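Long-range contact in glutaconate CoA-transferase subunit A (PDB 1POI), which transfers the CoA moiety from acetyl-CoA to (R)-2-hydroxyglutarate and related compounds such as glutaconate, a step in glutamate degradation: residues A[1-13]-A[229-241]. Sequence-based numbering, arbitrary orientation.
Sequences SKVMTLKDAIAKY and IPGMCVDAVVLAP
V3 forms a single parallel bridge with V237: V237 N donates to K2 O at 2.8 Å, almost straight at 172°, and M4 N donates to V237 O at 3.1 Å. The K2 side chain runs alongside the backbone of residues 231-235, extended beyond CG, with CB against the carbonyl oxygen of D235 and NZ at the 3-10 turn, where its weak bond to G231 O measures 2.8 Å; NZ also bonds weakly to D185 O, and V234 O is close, but its modelled position is less certain. A methionine in place of K2 would probably leave the G231 carbonyl without this donor and residues 1-5 without their tie to the 3-10 turn. Past M4, T5 OG1 caps helix 6-13 by accepting from D8 N, and the helix runs back over strand 236-239 at 153°, their axes 8.6 Å apart. A9 faces the strand, its CB lying 3.6 Å from A236 CB, while L6 CB touches V238 CG1 at 3.5 Å. Over one face of the Y13 ring sits D235 CB, 4.1 Å from the centroid and 25° off the normal, in a CH-pi contact; K12 CG covers the opposite face and M4 SD meets the edge. D235 OD2 accepts a hydrogen bond from T207 N. Strand 236-239 ends the parallel sheet within this chain, pairing with strand 206-211 through A236, while helix 32-40 flanks L6 and I10.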
loop_
_atom_site.group_PDB
_atom_site.type_symbol
_atom_site.label_atom_id
_atom_site.label_comp_id
_atom_site.label_asym_id
_atom_site.label_seq_id
_atom_site.Cartn_x
_atom_site.Cartn_y
_atom_site.Cartn_z
ATOM N N SER A 1 0.291 15.709 -25.031
ATOM C CA SER A 1 -0.057 15.767 -23.588
ATOM C C SER A 1 -0.179 17.227 -23.199
ATOM O O SER A 1 -0.117 18.117 -24.060
ATOM C CB SER A 1 1.056 15.114 -22.782
ATOM O OG SER A 1 2.321 15.530 -23.267
ATOM N N LYS A 2 -0.363 17.466 -21.913
ATOM C CA LYS A 2 -0.491 18.816 -21.406
ATOM C C LYS A 2 0.779 19.229 -20.676
ATOM O O LYS A 2 0.782 20.195 -19.902
ATOM C CB LYS A 2 -1.691 18.874 -20.482
ATOM C CG LYS A 2 -2.891 18.213 -21.127
ATOM C CD LYS A 2 -4.156 18.505 -20.367
ATOM C CE LYS A 2 -5.321 17.816 -21.025
ATOM N NZ LYS A 2 -6.531 18.008 -20.207
ATOM N N VAL A 3 1.860 18.498 -20.951
ATOM C CA VAL A 3 3.137 18.741 -20.308
ATOM C C VAL A 3 3.844 19.883 -20.988
ATOM O O VAL A 3 4.168 19.797 -22.176
ATOM C CB VAL A 3 4.037 17.504 -20.350
ATOM C CG1 VAL A 3 5.324 17.787 -19.590
ATOM C CG2 VAL A 3 3.322 16.317 -19.739
ATOM N N MET A 4 4.094 20.945 -20.226
ATOM C CA MET A 4 4.757 22.118 -20.756
ATOM C C MET A 4 5.546 22.841 -19.668
ATOM O O MET A 4 5.212 22.744 -18.487
ATOM C CB MET A 4 3.716 23.029 -21.399
ATOM C CG MET A 4 2.868 23.828 -20.450
ATOM S SD MET A 4 1.494 24.607 -21.337
ATOM C CE MET A 4 2.256 25.001 -22.941
ATOM N N THR A 5 6.600 23.548 -20.063
ATOM C CA THR A 5 7.440 24.261 -19.107
ATOM C C THR A 5 6.659 25.300 -18.324
ATOM O O THR A 5 5.657 25.805 -18.798
ATOM C CB THR A 5 8.642 24.940 -19.789
ATOM O OG1 THR A 5 8.305 26.281 -20.184
ATOM C CG2 THR A 5 9.084 24.133 -21.007
ATOM N N LEU A 6 7.145 25.655 -17.143
ATOM C CA LEU A 6 6.445 26.624 -16.317
ATOM C C LEU A 6 6.444 28.010 -16.943
ATOM O O LEU A 6 5.644 28.858 -16.546
ATOM C CB LEU A 6 7.014 26.658 -14.887
ATOM C CG LEU A 6 6.325 27.637 -13.933
ATOM C CD1 LEU A 6 4.863 27.318 -13.858
ATOM C CD2 LEU A 6 6.927 27.622 -12.551
ATOM N N LYS A 7 7.332 28.259 -17.909
ATOM C CA LYS A 7 7.370 29.575 -18.558
ATOM C C LYS A 7 6.284 29.628 -19.613
ATOM O O LYS A 7 5.434 30.522 -19.611
ATOM C CB LYS A 7 8.727 29.872 -19.207
ATOM C CG LYS A 7 8.731 31.205 -19.980
ATOM C CD LYS A 7 10.109 31.620 -20.467
ATOM C CE LYS A 7 11.006 32.112 -19.323
ATOM N NZ LYS A 7 10.502 33.325 -18.593
ATOM N N ASP A 8 6.310 28.638 -20.492
ATOM C CA ASP A 8 5.330 28.521 -21.547
ATOM C C ASP A 8 3.899 28.500 -20.993
ATOM O O ASP A 8 3.065 29.346 -21.356
ATOM C CB ASP A 8 5.610 27.266 -22.365
ATOM C CG ASP A 8 6.937 27.342 -23.120
ATOM O OD1 ASP A 8 7.429 28.469 -23.410
ATOM O OD2 ASP A 8 7.488 26.267 -23.444
ATOM N N ALA A 9 3.646 27.604 -20.044
ATOM C CA ALA A 9 2.327 27.466 -19.442
ATOM C C ALA A 9 1.807 28.763 -18.860
ATOM O O ALA A 9 0.720 29.205 -19.185
ATOM C CB ALA A 9 2.350 26.382 -18.384
ATOM N N ILE A 10 2.580 29.379 -17.991
ATOM C CA ILE A 10 2.165 30.638 -17.383
ATOM C C ILE A 10 1.835 31.741 -18.405
ATOM O O ILE A 10 0.893 32.522 -18.216
ATOM C CB ILE A 10 3.259 31.124 -16.425
ATOM C CG1 ILE A 10 3.250 30.238 -15.172
ATOM C CG2 ILE A 10 3.123 32.620 -16.157
ATOM C CD1 ILE A 10 2.024 30.434 -14.223
ATOM N N ALA A 11 2.637 31.808 -19.467
ATOM C CA ALA A 11 2.472 32.806 -20.519
ATOM C C ALA A 11 1.182 32.601 -21.298
ATOM O O ALA A 11 0.485 33.558 -21.638
ATOM C CB ALA A 11 3.641 32.747 -21.460
ATOM N N LYS A 12 0.904 31.341 -21.613
ATOM C CA LYS A 12 -0.283 30.967 -22.356
ATOM C C LYS A 12 -1.583 31.095 -21.570
ATOM O O LYS A 12 -2.503 31.773 -22.019
ATOM C CB LYS A 12 -0.124 29.548 -22.894
ATOM C CG LYS A 12 -1.270 29.080 -23.743
ATOM C CD LYS A 12 -0.898 27.794 -24.475
ATOM C CE LYS A 12 -2.023 27.307 -25.400
ATOM N NZ LYS A 12 -1.595 26.134 -26.232
ATOM N N TYR A 13 -1.654 30.513 -20.377
ATOM C CA TYR A 13 -2.895 30.556 -19.597
ATOM C C TYR A 13 -3.070 31.671 -18.578
ATOM O O TYR A 13 -4.143 31.763 -17.977
ATOM C CB TYR A 13 -3.147 29.207 -18.923
ATOM C CG TYR A 13 -3.096 28.059 -19.879
ATOM C CD1 TYR A 13 -4.195 27.747 -20.678
ATOM C CD2 TYR A 13 -1.934 27.332 -20.053
ATOM C CE1 TYR A 13 -4.137 26.737 -21.641
ATOM C CE2 TYR A 13 -1.859 26.312 -21.014
ATOM C CZ TYR A 13 -2.966 26.028 -21.801
ATOM O OH TYR A 13 -2.909 25.035 -22.758
ATOM N N ILE A 229 -8.630 14.913 -9.478
ATOM C CA ILE A 229 -9.103 15.715 -10.597
ATOM C C ILE A 229 -8.887 14.956 -11.903
ATOM O O ILE A 229 -7.834 14.333 -12.096
ATOM C CB ILE A 229 -8.374 17.073 -10.684
ATOM C CG1 ILE A 229 -8.549 17.867 -9.395
ATOM C CG2 ILE A 229 -8.973 17.918 -11.824
ATOM C CD1 ILE A 229 -7.463 18.884 -9.220
ATOM N N PRO A 230 -9.910 14.947 -12.787
ATOM C CA PRO A 230 -9.914 14.283 -14.101
ATOM C C PRO A 230 -9.144 15.162 -15.057
ATOM O O PRO A 230 -9.253 16.387 -14.976
ATOM C CB PRO A 230 -11.384 14.309 -14.502
ATOM C CG PRO A 230 -12.128 14.729 -13.248
ATOM C CD PRO A 230 -11.201 15.610 -12.539
ATOM N N GLY A 231 -8.438 14.547 -16.002
ATOM C CA GLY A 231 -7.664 15.300 -16.971
ATOM C C GLY A 231 -8.381 16.475 -17.613
ATOM O O GLY A 231 -7.816 17.569 -17.710
ATOM N N MET A 232 -9.637 16.253 -18.007
ATOM C CA MET A 232 -10.496 17.262 -18.647
ATOM C C MET A 232 -10.429 18.661 -18.038
ATOM O O MET A 232 -10.407 19.650 -18.770
ATOM C CB MET A 232 -11.960 16.805 -18.640
ATOM C CG MET A 232 -12.219 15.508 -19.395
ATOM S SD MET A 232 -12.463 14.051 -18.341
ATOM C CE MET A 232 -14.018 14.556 -17.476
ATOM N N CYS A 233 -10.383 18.746 -16.711
ATOM C CA CYS A 233 -10.342 20.047 -16.038
ATOM C C CYS A 233 -8.976 20.701 -15.998
ATOM O O CYS A 233 -8.856 21.831 -15.547
ATOM C CB CYS A 233 -10.817 19.903 -14.594
ATOM S SG CYS A 233 -12.405 19.087 -14.385
ATOM N N VAL A 234 -7.962 20.010 -16.493
ATOM C CA VAL A 234 -6.593 20.487 -16.439
ATOM C C VAL A 234 -5.980 20.820 -17.802
ATOM O O VAL A 234 -5.954 19.972 -18.705
ATOM C CB VAL A 234 -5.740 19.408 -15.720
ATOM C CG1 VAL A 234 -4.256 19.683 -15.855
ATOM C CG2 VAL A 234 -6.166 19.310 -14.265
ATOM N N ASP A 235 -5.413 22.026 -17.926
ATOM C CA ASP A 235 -4.794 22.480 -19.185
ATOM C C ASP A 235 -3.285 22.392 -19.289
ATOM O O ASP A 235 -2.768 22.006 -20.336
ATOM C CB ASP A 235 -5.220 23.898 -19.478
ATOM C CG ASP A 235 -6.669 24.001 -19.614
ATOM O OD1 ASP A 235 -7.150 23.526 -20.667
ATOM O OD2 ASP A 235 -7.321 24.488 -18.653
ATOM N N ALA A 236 -2.588 22.832 -18.240
ATOM C CA ALA A 236 -1.111 22.788 -18.205
ATOM C C ALA A 236 -0.548 21.995 -17.017
ATOM O O ALA A 236 -0.877 22.288 -15.858
ATOM C CB ALA A 236 -0.532 24.208 -18.179
ATOM N N VAL A 237 0.268 20.985 -17.317
ATOM C CA VAL A 237 0.937 20.156 -16.307
ATOM C C VAL A 237 2.414 20.521 -16.351
ATOM O O VAL A 237 3.052 20.405 -17.398
ATOM C CB VAL A 237 0.814 18.632 -16.582
ATOM C CG1 VAL A 237 1.728 17.876 -15.652
ATOM C CG2 VAL A 237 -0.593 18.154 -16.341
ATOM N N VAL A 238 2.948 20.966 -15.219
ATOM C CA VAL A 238 4.358 21.364 -15.134
ATOM C C VAL A 238 5.129 20.631 -14.017
ATOM O O VAL A 238 4.728 20.657 -12.851
ATOM C CB VAL A 238 4.483 22.903 -14.873
ATOM C CG1 VAL A 238 5.926 23.331 -14.953
ATOM C CG2 VAL A 238 3.625 23.696 -15.848
ATOM N N LEU A 239 6.242 19.997 -14.366
ATOM C CA LEU A 239 7.058 19.286 -13.367
ATOM C C LEU A 239 7.845 20.305 -12.549
ATOM O O LEU A 239 8.689 20.994 -13.084
ATOM C CB LEU A 239 8.024 18.312 -14.055
ATOM C CG LEU A 239 8.799 17.323 -13.168
ATOM C CD1 LEU A 239 7.888 16.682 -12.137
ATOM C CD2 LEU A 239 9.460 16.229 -14.013
ATOM N N ALA A 240 7.518 20.454 -11.278
ATOM C CA ALA A 240 8.213 21.396 -10.418
ATOM C C ALA A 240 8.461 20.862 -9.003
ATOM O O ALA A 240 7.647 21.097 -8.094
ATOM C CB ALA A 240 7.473 22.673 -10.350
ATOM N N PRO A 241 9.578 20.113 -8.811
ATOM C CA PRO A 241 10.009 19.516 -7.544
ATOM C C PRO A 241 10.169 20.569 -6.468
ATOM O O PRO A 241 10.870 21.549 -6.669
ATOM C CB PRO A 241 11.343 18.901 -7.904
ATOM C CG PRO A 241 11.094 18.412 -9.289
ATOM C CD PRO A 241 10.398 19.594 -9.921
#